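Local structure of methylocystis parvus OBBP MbnE (Methylocystis parvus OBBP, 5ICQ) at residues Val92-Gln97 with Gly599-Ser604; Val228-Gln233 with Arg237-Arg242; Phe324-Arg329 with Arg337-Phe342; Phe446-Lys451 with Arg457-Tyr462. The protein probably binds methanobactin, a copper-chelating peptide, in the periplasm as the solute-binding component of its transport machinery. One frame throughout, in Å; residues are numbered along the deposited sequence.

Overall arrangement
The four contacts fall into two pairs, far apart in the two-lobed chain: the centres of contacts 1 and 3 are about 42 Å apart, on opposite sides of the chain's centre. Contact 1 is a buried meeting of two loops, held by polar groups and a water. It touches contact 2, where Asn94 packs on Leu240. Contact 2 is a partly buried hairpin at the edge of a four-stranded sheet, with charged groups and a sulfate. Contacts 3 and 4 reach one larger mixed sheet and touch each other, with Tyr462 OH probably hydrogen-bonded to Phe342 O. Both are buried strand-to-helix packings: contact 3 joins an aromatic ring to an arginine, and contact 4 is aliphatic with one tyrosine.

Contact 1 of 4, residues Val92-Gln97 with Gly599-Ser604; sequences VGNVFQ and GPTLES
Asn94 and Thr601 join two loops that lie 502 residues apart in sequence. The second loop carries a type I beta turn from Gly599 to Leu602, closed by Leu602 N to Gly599 O, and Thr601 is its third residue. The contact is buried and rests on this one pair of side chains.

Gly93 comes just before Asn94 and takes a backbone shape with positive phi. At these angles any CB would collide with the carbonyl oxygen of Val92. Gly93 N also bonds to Phe96 O at 2.8 Å, which closes the bend around Asn94.

The Asn94 side chain lies beside its own backbone N (chi1 -69°), and this sends the amide across to Thr601. ND2 gives a straight hydrogen bond to Thr601 OG1 (3.0 Å, 180°), with the acceptor in the amide plane. ND2 also bonds to Gly90 O, just before the segment. Two acceptors therefore grip this nitrogen and fix how the amide is turned. On the other branch, OD1 accepts a hydrogen bond from a water at 2.7 Å. The same water lies 2.7 Å from Thr601 OG1. Amide, hydroxyl and water thus make a small closed ring of polar groups.

Further along, Gln97 ties the loop to its surroundings, with OE1 bonded to Ser224 and Trp247 and NE2 to Tyr246. On the turn, the Thr601 side chain packs on Ile263 and Leu265 of strand 262-268. Its methyl CG2 is 3.6 Å from Asn94 ND2.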
# COMPACT_ATOMS: atom_id res chain seq x y z
N VAL A 92 -1.04 10.18 13.02
CA VAL A 92 -1.88 9.02 13.20
C VAL A 92 -1.19 8.07 14.16
O VAL A 92 0.03 7.86 14.08
CB VAL A 92 -2.16 8.35 11.84
CG1 VAL A 92 -2.97 7.08 12.02
CG2 VAL A 92 -2.89 9.34 10.91
N GLY A 93 -1.96 7.51 15.10
CA GLY A 93 -1.39 6.58 16.06
C GLY A 93 -0.79 7.29 17.27
O GLY A 93 -1.21 7.05 18.40
N ASN A 94 0.17 8.18 17.02
CA ASN A 94 0.81 8.92 18.12
C ASN A 94 -0.15 9.91 18.77
O ASN A 94 -0.11 10.11 19.99
CB ASN A 94 2.04 9.66 17.61
CG ASN A 94 3.17 8.72 17.23
OD1 ASN A 94 3.42 7.72 17.91
ND2 ASN A 94 3.85 9.04 16.14
N VAL A 95 -0.98 10.58 17.97
CA VAL A 95 -1.90 11.60 18.46
C VAL A 95 -3.35 11.17 18.26
O VAL A 95 -4.13 11.13 19.22
CB VAL A 95 -1.64 12.97 17.78
CG1 VAL A 95 -2.63 13.99 18.28
CG2 VAL A 95 -0.22 13.43 18.06
N PHE A 96 -3.73 10.82 17.03
CA PHE A 96 -5.10 10.44 16.71
C PHE A 96 -5.26 8.93 16.75
O PHE A 96 -4.50 8.20 16.09
CB PHE A 96 -5.48 10.95 15.32
CG PHE A 96 -5.35 12.44 15.17
CD1 PHE A 96 -6.20 13.30 15.85
CD2 PHE A 96 -4.40 12.98 14.32
CE1 PHE A 96 -6.10 14.67 15.70
CE2 PHE A 96 -4.29 14.35 14.15
CZ PHE A 96 -5.13 15.20 14.85
N GLN A 97 -6.28 8.46 17.46
CA GLN A 97 -6.47 7.03 17.69
C GLN A 97 -7.79 6.56 17.11
O GLN A 97 -8.78 7.29 17.12
CB GLN A 97 -6.47 6.69 19.18
CG GLN A 97 -5.22 7.05 19.91
CD GLN A 97 -5.29 6.53 21.32
OE1 GLN A 97 -6.20 6.87 22.07
NE2 GLN A 97 -4.35 5.67 21.67
N GLY A 599 6.79 1.98 11.24
CA GLY A 599 6.16 3.26 11.05
C GLY A 599 7.19 4.37 10.99
O GLY A 599 8.35 4.17 11.36
N PRO A 600 6.79 5.57 10.56
CA PRO A 600 7.77 6.66 10.43
C PRO A 600 8.38 7.08 11.75
O PRO A 600 9.50 7.61 11.76
CB PRO A 600 6.95 7.80 9.80
CG PRO A 600 5.52 7.49 10.18
CD PRO A 600 5.43 5.99 10.17
N THR A 601 7.70 6.86 12.88
CA THR A 601 8.26 7.24 14.18
C THR A 601 8.69 6.04 15.02
O THR A 601 8.93 6.20 16.22
CB THR A 601 7.25 8.09 14.96
OG1 THR A 601 6.09 7.31 15.24
CG2 THR A 601 6.86 9.33 14.15
N LEU A 602 8.79 4.86 14.42
CA LEU A 602 9.43 3.70 15.06
C LEU A 602 8.79 3.39 16.41
O LEU A 602 9.47 3.30 17.45
CB LEU A 602 10.94 3.94 15.21
CG LEU A 602 11.68 4.31 13.92
CD1 LEU A 602 13.20 4.46 14.18
CD2 LEU A 602 11.43 3.30 12.82
N GLU A 603 7.47 3.19 16.40
CA GLU A 603 6.74 3.02 17.66
C GLU A 603 7.25 1.84 18.49
O GLU A 603 7.11 1.86 19.72
CB GLU A 603 5.24 2.85 17.41
CG GLU A 603 4.89 1.81 16.39
CD GLU A 603 4.54 2.44 15.05
OE1 GLU A 603 5.27 3.36 14.60
OE2 GLU A 603 3.52 2.02 14.45
N SER A 604 7.82 0.80 17.86
CA SER A 604 8.31 -0.33 18.65
C SER A 604 9.77 -0.20 19.08
O SER A 604 10.24 -1.02 19.88
CB SER A 604 8.13 -1.65 17.88
OG SER A 604 8.98 -1.69 16.74
O HOH W 1 5.72 6.35 17.70

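Contact 2 of 4, residues Val228-Gln233 with Arg237-Arg242; sequences VVADVQ and RLLLKR. With SO4 (sulfate ion), chain B.
Arg237 runs forward along its own strand, its guanidinium over Leu239 CB, and reaches across to Asp231 and Gln233. Its chain is bent at CG and CD (chi2 99°, chi3 70°). CG and CD lie along the Gln233 amide, with Arg237 CG 3.4 Å from Gln233 OE1. The guanidinium forms a salt bridge, Arg237 NH1 to Asp231 OD2 at 2.8 Å. OD2 is met on its anti side, by a donor tilted out of the carboxylate plane, and the guanidinium plane stands nearly perpendicular to it. Asp231 OD2 also accepts from Gln233 NE2 at 2.8 Å, so two donors grip it.

Strands 228-233 and 237-242 form an antiparallel beta hairpin with a classic beta bulge. Ala230 N and, weakly, Asp231 N both donate to Leu239 O.

At the guanidinium edge, Arg237 NH2 bonds to O4 (3.1 Å) and O2 (3.2 Å) of a sulfate, probably from the crystallisation liquor. Arg65 also holds it, and Arg237 NE forms a salt bridge with Asp264. A leucine in place of Arg237 would probably leave Asp231 and Asp264 without this positive partner and weaken the hold on the sulfate.

At the other end, Val228 N bonds to Lys241 O, and Val228 CG2 lies 3.5 Å from that oxygen.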
# COMPACT_ATOMS: atom_id res chain seq x y z
N VAL A 228 1.63 14.32 22.55
CA VAL A 228 1.00 15.58 22.18
C VAL A 228 1.95 16.35 21.28
O VAL A 228 3.17 16.12 21.26
CB VAL A 228 0.62 16.43 23.41
CG1 VAL A 228 -0.23 15.62 24.36
CG2 VAL A 228 1.88 16.95 24.10
N VAL A 229 1.38 17.27 20.51
CA VAL A 229 2.17 18.13 19.63
C VAL A 229 2.73 19.27 20.48
O VAL A 229 1.98 20.11 20.98
CB VAL A 229 1.35 18.66 18.46
CG1 VAL A 229 2.18 19.63 17.63
CG2 VAL A 229 0.87 17.51 17.60
N ALA A 230 4.05 19.29 20.66
CA ALA A 230 4.73 20.22 21.54
C ALA A 230 5.28 21.44 20.82
O ALA A 230 5.33 22.53 21.41
CB ALA A 230 5.88 19.52 22.27
N ASP A 231 5.68 21.30 19.56
CA ASP A 231 6.20 22.43 18.81
C ASP A 231 6.03 22.14 17.33
O ASP A 231 6.12 20.99 16.90
CB ASP A 231 7.67 22.70 19.13
CG ASP A 231 8.18 23.99 18.49
OD1 ASP A 231 7.55 25.05 18.71
OD2 ASP A 231 9.18 23.94 17.75
N VAL A 232 5.76 23.18 16.55
CA VAL A 232 5.65 23.02 15.11
C VAL A 232 6.27 24.24 14.43
O VAL A 232 5.99 25.38 14.81
CB VAL A 232 4.20 22.81 14.64
CG1 VAL A 232 3.31 23.90 15.18
CG2 VAL A 232 4.12 22.76 13.11
N GLN A 233 7.11 23.98 13.44
CA GLN A 233 7.66 25.02 12.57
C GLN A 233 7.37 24.58 11.15
O GLN A 233 7.98 23.62 10.67
CB GLN A 233 9.16 25.20 12.82
CG GLN A 233 9.47 25.61 14.24
CD GLN A 233 10.86 25.20 14.68
OE1 GLN A 233 11.77 25.04 13.85
NE2 GLN A 233 11.04 25.01 15.98
N ARG A 237 9.88 21.32 11.11
CA ARG A 237 9.92 20.29 12.13
C ARG A 237 8.58 20.19 12.84
O ARG A 237 7.84 21.16 12.94
CB ARG A 237 11.05 20.54 13.15
CG ARG A 237 10.87 21.75 14.05
CD ARG A 237 10.33 21.36 15.43
NE ARG A 237 11.32 20.64 16.22
CZ ARG A 237 11.83 21.06 17.37
NH1 ARG A 237 11.44 22.22 17.90
NH2 ARG A 237 12.72 20.32 18.01
N LEU A 238 8.29 18.98 13.30
CA LEU A 238 7.17 18.69 14.19
C LEU A 238 7.75 17.97 15.40
O LEU A 238 8.41 16.94 15.24
CB LEU A 238 6.12 17.84 13.48
CG LEU A 238 4.99 17.29 14.35
CD1 LEU A 238 4.19 18.45 14.92
CD2 LEU A 238 4.08 16.34 13.55
N LEU A 239 7.55 18.52 16.59
CA LEU A 239 8.05 17.91 17.82
C LEU A 239 6.90 17.32 18.61
O LEU A 239 5.96 18.03 18.99
CB LEU A 239 8.82 18.92 18.68
CG LEU A 239 9.36 18.35 20.00
CD1 LEU A 239 10.46 17.31 19.76
CD2 LEU A 239 9.86 19.46 20.93
N LEU A 240 6.98 16.02 18.87
CA LEU A 240 6.02 15.30 19.69
C LEU A 240 6.65 15.04 21.05
O LEU A 240 7.83 14.70 21.15
CB LEU A 240 5.63 13.97 19.05
CG LEU A 240 5.11 14.06 17.62
CD1 LEU A 240 4.70 12.67 17.15
CD2 LEU A 240 3.95 15.04 17.55
N LYS A 241 5.85 15.19 22.10
CA LYS A 241 6.33 14.94 23.46
C LYS A 241 5.32 14.04 24.16
O LYS A 241 4.11 14.22 24.01
CB LYS A 241 6.51 16.26 24.22
CG LYS A 241 6.99 16.09 25.64
CD LYS A 241 7.49 17.42 26.19
CE LYS A 241 8.08 17.26 27.58
NZ LYS A 241 8.48 18.59 28.13
N ARG A 242 5.82 13.08 24.92
CA ARG A 242 4.93 12.12 25.57
C ARG A 242 3.93 12.84 26.46
O ARG A 242 4.26 13.82 27.13
CB ARG A 242 5.74 11.13 26.41
CG ARG A 242 4.85 10.22 27.25
CD ARG A 242 5.63 9.44 28.29
NE ARG A 242 6.84 8.82 27.74
CZ ARG A 242 6.84 7.76 26.95
NH1 ARG A 242 5.68 7.19 26.62
NH2 ARG A 242 7.99 7.27 26.51
S SO4 B . 14.05 21.95 21.01
O1 SO4 B . 12.86 22.61 21.53
O2 SO4 B . 14.41 22.48 19.70
O3 SO4 B . 15.18 22.15 21.92
O4 SO4 B . 13.77 20.53 20.90

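Contact 3 of 4, residues Phe324-Arg329 with Arg337-Phe342; sequences FVFNTR and RLREAF
Strand 324-326 runs out into a loop beside helix 337-342, and the backbones come nearest at Phe326 and Arg339, whose CA atoms are 7.4 Å apart. Phe326 and Arg339 carry most of the contact. Arg339 lays its aliphatic part over one face of the ring. Its CB sits 3.9 Å from the ring centroid and 15° off the normal, a CH-pi contact. Arg339 CD continues along to Phe326 CB at 3.7 Å. The far end of the ring reaches the helix backbone, with Phe326 CZ 3.5 Å from Arg339 O. Phe342 CB comes in at the ring edge, 3.9 Å from Phe326 CZ.

The Arg339 chain bends at CD (chi3 -64°), which carries its guanidinium past the ring to Thr328. The guanidinium does not stack on Phe326, as the two planes are 54° apart. Instead the methyl Thr328 CG2 lies over one guanidinium face, offset toward its rim, 3.6 Å from Arg339 NH1. Polar needs are met elsewhere: Arg339 NH1 bonds to Phe333 O and NH2 to Gly564 O, and Thr328 OG1 bonds to Ala527 O. The loop beyond the strand opens with an Asx turn, Asn327 OD1 accepting from Arg329 N at 3.0 Å.

With an alanine in place of Phe326, a gap is likely to open between strand and helix, and the CB, CG and CD of Arg339 would lose the ring they lie on. Strand 322-326 pairs with strands 494-498 and 567-572, so the contact packs a helix on a mixed beta sheet, as in the alpha/beta lobes of periplasmic binding proteins.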
# COMPACT_ATOMS: atom_id res chain seq x y z
N PHE A 324 4.68 -1.58 -17.20
CA PHE A 324 4.20 -0.91 -18.41
C PHE A 324 2.75 -1.31 -18.65
O PHE A 324 2.46 -2.49 -18.83
CB PHE A 324 5.04 -1.30 -19.63
CG PHE A 324 6.45 -0.77 -19.63
CD1 PHE A 324 6.70 0.58 -19.89
CD2 PHE A 324 7.52 -1.63 -19.43
CE1 PHE A 324 8.01 1.07 -19.90
CE2 PHE A 324 8.83 -1.15 -19.47
CZ PHE A 324 9.07 0.21 -19.71
N VAL A 325 1.85 -0.33 -18.69
CA VAL A 325 0.42 -0.60 -18.84
C VAL A 325 0.03 -0.40 -20.29
O VAL A 325 0.29 0.66 -20.86
CB VAL A 325 -0.41 0.32 -17.94
CG1 VAL A 325 -1.89 0.08 -18.21
CG2 VAL A 325 -0.10 0.07 -16.47
N PHE A 326 -0.64 -1.40 -20.88
CA PHE A 326 -1.23 -1.26 -22.21
C PHE A 326 -2.58 -0.56 -22.11
O PHE A 326 -3.42 -0.90 -21.27
CB PHE A 326 -1.46 -2.63 -22.87
CG PHE A 326 -0.20 -3.41 -23.14
CD1 PHE A 326 0.49 -3.26 -24.34
CD2 PHE A 326 0.24 -4.37 -22.24
CE1 PHE A 326 1.62 -4.03 -24.62
CE2 PHE A 326 1.36 -5.13 -22.49
CZ PHE A 326 2.06 -4.97 -23.68
N ASN A 327 -2.83 0.40 -23.01
CA ASN A 327 -4.17 0.98 -23.06
C ASN A 327 -5.02 0.09 -23.95
O ASN A 327 -5.06 0.26 -25.17
CB ASN A 327 -4.14 2.42 -23.57
CG ASN A 327 -5.53 3.05 -23.53
OD1 ASN A 327 -6.52 2.37 -23.25
ND2 ASN A 327 -5.61 4.36 -23.80
N THR A 328 -5.74 -0.86 -23.32
CA THR A 328 -6.47 -1.82 -24.13
C THR A 328 -7.73 -1.22 -24.74
O THR A 328 -8.43 -1.91 -25.49
CB THR A 328 -6.87 -3.06 -23.32
OG1 THR A 328 -7.89 -2.73 -22.36
CG2 THR A 328 -5.65 -3.59 -22.55
N ARG A 329 -8.04 0.05 -24.44
CA ARG A 329 -9.16 0.72 -25.11
C ARG A 329 -8.84 1.04 -26.55
O ARG A 329 -9.76 1.29 -27.34
CB ARG A 329 -9.52 2.02 -24.39
CG ARG A 329 -9.79 1.88 -22.89
CD ARG A 329 -9.84 3.25 -22.23
NE ARG A 329 -9.84 3.16 -20.76
CZ ARG A 329 -8.74 3.02 -20.02
NH1 ARG A 329 -7.56 2.94 -20.61
NH2 ARG A 329 -8.83 2.96 -18.70
N ARG A 337 -3.01 -11.63 -27.02
CA ARG A 337 -1.87 -12.36 -27.57
C ARG A 337 -0.77 -11.40 -27.99
O ARG A 337 0.42 -11.69 -27.80
CB ARG A 337 -2.30 -13.21 -28.77
CG ARG A 337 -3.23 -14.38 -28.43
CD ARG A 337 -3.82 -15.00 -29.69
NE ARG A 337 -4.67 -14.05 -30.41
CZ ARG A 337 -5.44 -14.38 -31.45
NH1 ARG A 337 -5.47 -15.64 -31.88
NH2 ARG A 337 -6.16 -13.46 -32.06
N LEU A 338 -1.15 -10.26 -28.57
CA LEU A 338 -0.14 -9.24 -28.90
C LEU A 338 0.45 -8.63 -27.64
O LEU A 338 1.66 -8.35 -27.59
CB LEU A 338 -0.76 -8.15 -29.79
CG LEU A 338 0.17 -7.00 -30.22
CD1 LEU A 338 -0.18 -6.51 -31.63
CD2 LEU A 338 0.09 -5.81 -29.25
N ARG A 339 -0.37 -8.37 -26.61
CA ARG A 339 0.18 -7.84 -25.37
C ARG A 339 1.16 -8.82 -24.76
O ARG A 339 2.23 -8.41 -24.28
CB ARG A 339 -0.94 -7.51 -24.38
CG ARG A 339 -1.95 -6.50 -24.96
CD ARG A 339 -2.90 -5.91 -23.91
NE ARG A 339 -3.77 -6.92 -23.29
CZ ARG A 339 -5.03 -7.15 -23.63
NH1 ARG A 339 -5.59 -6.48 -24.65
NH2 ARG A 339 -5.75 -8.06 -22.97
N GLU A 340 0.82 -10.11 -24.75
CA GLU A 340 1.76 -11.11 -24.23
C GLU A 340 3.06 -11.11 -25.03
O GLU A 340 4.16 -11.14 -24.45
CB GLU A 340 1.14 -12.51 -24.25
CG GLU A 340 2.16 -13.59 -23.85
CD GLU A 340 1.57 -14.97 -23.62
OE1 GLU A 340 0.40 -15.21 -23.97
OE2 GLU A 340 2.29 -15.83 -23.06
N ALA A 341 2.96 -11.07 -26.36
CA ALA A 341 4.16 -11.07 -27.20
C ALA A 341 5.04 -9.85 -26.93
O ALA A 341 6.27 -9.97 -26.85
CB ALA A 341 3.76 -11.11 -28.68
N PHE A 342 4.43 -8.66 -26.82
CA PHE A 342 5.23 -7.47 -26.55
C PHE A 342 5.92 -7.59 -25.20
O PHE A 342 7.06 -7.15 -25.03
CB PHE A 342 4.37 -6.21 -26.59
CG PHE A 342 4.14 -5.66 -27.96
CD1 PHE A 342 4.15 -6.48 -29.08
CD2 PHE A 342 3.93 -4.29 -28.14
CE1 PHE A 342 3.92 -5.95 -30.35
CE2 PHE A 342 3.71 -3.76 -29.40
CZ PHE A 342 3.70 -4.59 -30.51

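Contact 4 of 4, residues Phe446-Lys451 with Arg457-Tyr462; sequences FEIMVK and RLALAY
The contact lies within a beta-alpha-beta unit made by strand 442-450, helix 453-467 and strand 472-477. Ile448 and Val450 of the strand receive Ala459 and Tyr462 of the helix. The short strand and helix axes run nearly antiparallel, at 164°, and approach to 9.3 Å. The CA atoms of Ile448 and Ala459 are 6.8 Å apart.

Ala459 CB touches both strand residues. It is 3.8 Å from Ile448 CG2 and also 3.8 Å from Val450 CG1. The small methyl thus fits against two branched side chains that point to the same side of the strand. Met449, between them, points away from the helix.

Ile448 spreads its branches over two helix residues. With CG1 beside the backbone N (chi1 -57°) and the chain extended beyond it, CD1 reaches Tyr462. There Ile448 CD1 meets Tyr462 CD2 at 4.1 Å, coming obliquely to the ring. The two side chains cross at about a right angle. Ile448 CD1 is also 4.0 Å from Ala459 CB. All of these contacts are apolar.

The polar end of Tyr462 is used elsewhere: its OH bonds to Phe342 O, and its ring meets that of Phe324. Ile448 also packs on Val473 and Met494 of the strands flanking its own, 472-477 and 494-498, both parallel to it. This is the usual packing of a beta-alpha-beta crossover, with the connecting helix laid over the parallel strands.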
# COMPACT_ATOMS: atom_id res chain seq x y z
N PHE A 446 3.80 3.00 -31.62
CA PHE A 446 3.06 3.51 -30.47
C PHE A 446 4.00 4.36 -29.63
O PHE A 446 5.21 4.40 -29.84
CB PHE A 446 2.42 2.38 -29.65
CG PHE A 446 3.39 1.54 -28.83
CD1 PHE A 446 4.06 0.47 -29.39
CD2 PHE A 446 3.58 1.80 -27.47
CE1 PHE A 446 4.91 -0.33 -28.64
CE2 PHE A 446 4.45 1.02 -26.70
CZ PHE A 446 5.12 -0.05 -27.28
N GLU A 447 3.42 5.03 -28.64
CA GLU A 447 4.16 5.95 -27.79
C GLU A 447 4.07 5.49 -26.34
O GLU A 447 2.99 5.12 -25.88
CB GLU A 447 3.58 7.36 -27.92
CG GLU A 447 4.13 8.35 -26.91
CD GLU A 447 3.28 9.61 -26.85
OE1 GLU A 447 3.61 10.59 -27.54
OE2 GLU A 447 2.26 9.59 -26.14
N ILE A 448 5.20 5.51 -25.63
CA ILE A 448 5.22 5.33 -24.18
C ILE A 448 5.34 6.70 -23.54
O ILE A 448 6.35 7.39 -23.71
CB ILE A 448 6.38 4.44 -23.72
CG1 ILE A 448 6.33 3.06 -24.40
CG2 ILE A 448 6.36 4.29 -22.17
CD1 ILE A 448 7.55 2.18 -24.06
N MET A 449 4.33 7.10 -22.77
CA MET A 449 4.38 8.38 -22.08
C MET A 449 5.07 8.19 -20.73
O MET A 449 4.70 7.29 -19.97
CB MET A 449 2.97 8.94 -21.88
CG MET A 449 2.93 10.20 -21.05
SD MET A 449 1.23 10.86 -20.86
CE MET A 449 0.51 9.69 -19.71
N VAL A 450 6.07 9.02 -20.44
CA VAL A 450 6.81 8.91 -19.19
C VAL A 450 6.86 10.26 -18.48
O VAL A 450 6.67 11.32 -19.08
CB VAL A 450 8.25 8.37 -19.39
CG1 VAL A 450 8.23 6.95 -19.95
CG2 VAL A 450 9.05 9.30 -20.30
N LYS A 451 7.12 10.21 -17.17
CA LYS A 451 7.07 11.41 -16.35
C LYS A 451 8.42 11.84 -15.78
O LYS A 451 8.53 12.98 -15.31
CB LYS A 451 6.08 11.23 -15.19
CG LYS A 451 6.56 10.30 -14.09
CD LYS A 451 5.61 10.39 -12.89
CE LYS A 451 6.03 9.46 -11.76
NZ LYS A 451 5.18 9.70 -10.55
N ARG A 457 14.45 6.18 -19.12
CA ARG A 457 15.50 5.20 -19.43
C ARG A 457 14.93 3.79 -19.54
O ARG A 457 15.34 3.02 -20.41
CB ARG A 457 16.59 5.22 -18.36
CG ARG A 457 17.33 6.53 -18.25
CD ARG A 457 18.48 6.40 -17.29
NE ARG A 457 18.50 7.49 -16.33
CZ ARG A 457 18.75 8.76 -16.64
NH1 ARG A 457 18.99 9.12 -17.89
NH2 ARG A 457 18.75 9.67 -15.68
N LEU A 458 14.01 3.43 -18.64
CA LEU A 458 13.35 2.13 -18.75
C LEU A 458 12.62 2.00 -20.08
O LEU A 458 12.67 0.95 -20.73
CB LEU A 458 12.37 1.94 -17.59
CG LEU A 458 12.92 1.78 -16.18
CD1 LEU A 458 11.77 1.64 -15.16
CD2 LEU A 458 13.82 0.56 -16.13
N ALA A 459 11.90 3.05 -20.48
CA ALA A 459 11.11 2.97 -21.70
C ALA A 459 12.00 2.93 -22.93
O ALA A 459 11.68 2.26 -23.92
CB ALA A 459 10.14 4.16 -21.76
N LEU A 460 13.13 3.66 -22.90
CA LEU A 460 14.06 3.64 -24.03
C LEU A 460 14.70 2.27 -24.19
O LEU A 460 14.97 1.83 -25.31
CB LEU A 460 15.14 4.72 -23.83
CG LEU A 460 14.66 6.16 -24.01
CD1 LEU A 460 15.70 7.17 -23.50
CD2 LEU A 460 14.36 6.43 -25.50
N ALA A 461 14.99 1.59 -23.08
CA ALA A 461 15.51 0.23 -23.18
C ALA A 461 14.48 -0.68 -23.83
O ALA A 461 14.80 -1.46 -24.74
CB ALA A 461 15.90 -0.29 -21.79
N TYR A 462 13.23 -0.59 -23.37
CA TYR A 462 12.15 -1.38 -23.95
C TYR A 462 11.96 -1.05 -25.42
O TYR A 462 11.79 -1.96 -26.25
CB TYR A 462 10.87 -1.12 -23.16
CG TYR A 462 9.71 -2.09 -23.40
CD1 TYR A 462 9.92 -3.37 -23.91
CD2 TYR A 462 8.40 -1.71 -23.07
CE1 TYR A 462 8.84 -4.25 -24.10
CE2 TYR A 462 7.34 -2.57 -23.25
CZ TYR A 462 7.56 -3.84 -23.77
OH TYR A 462 6.49 -4.68 -23.96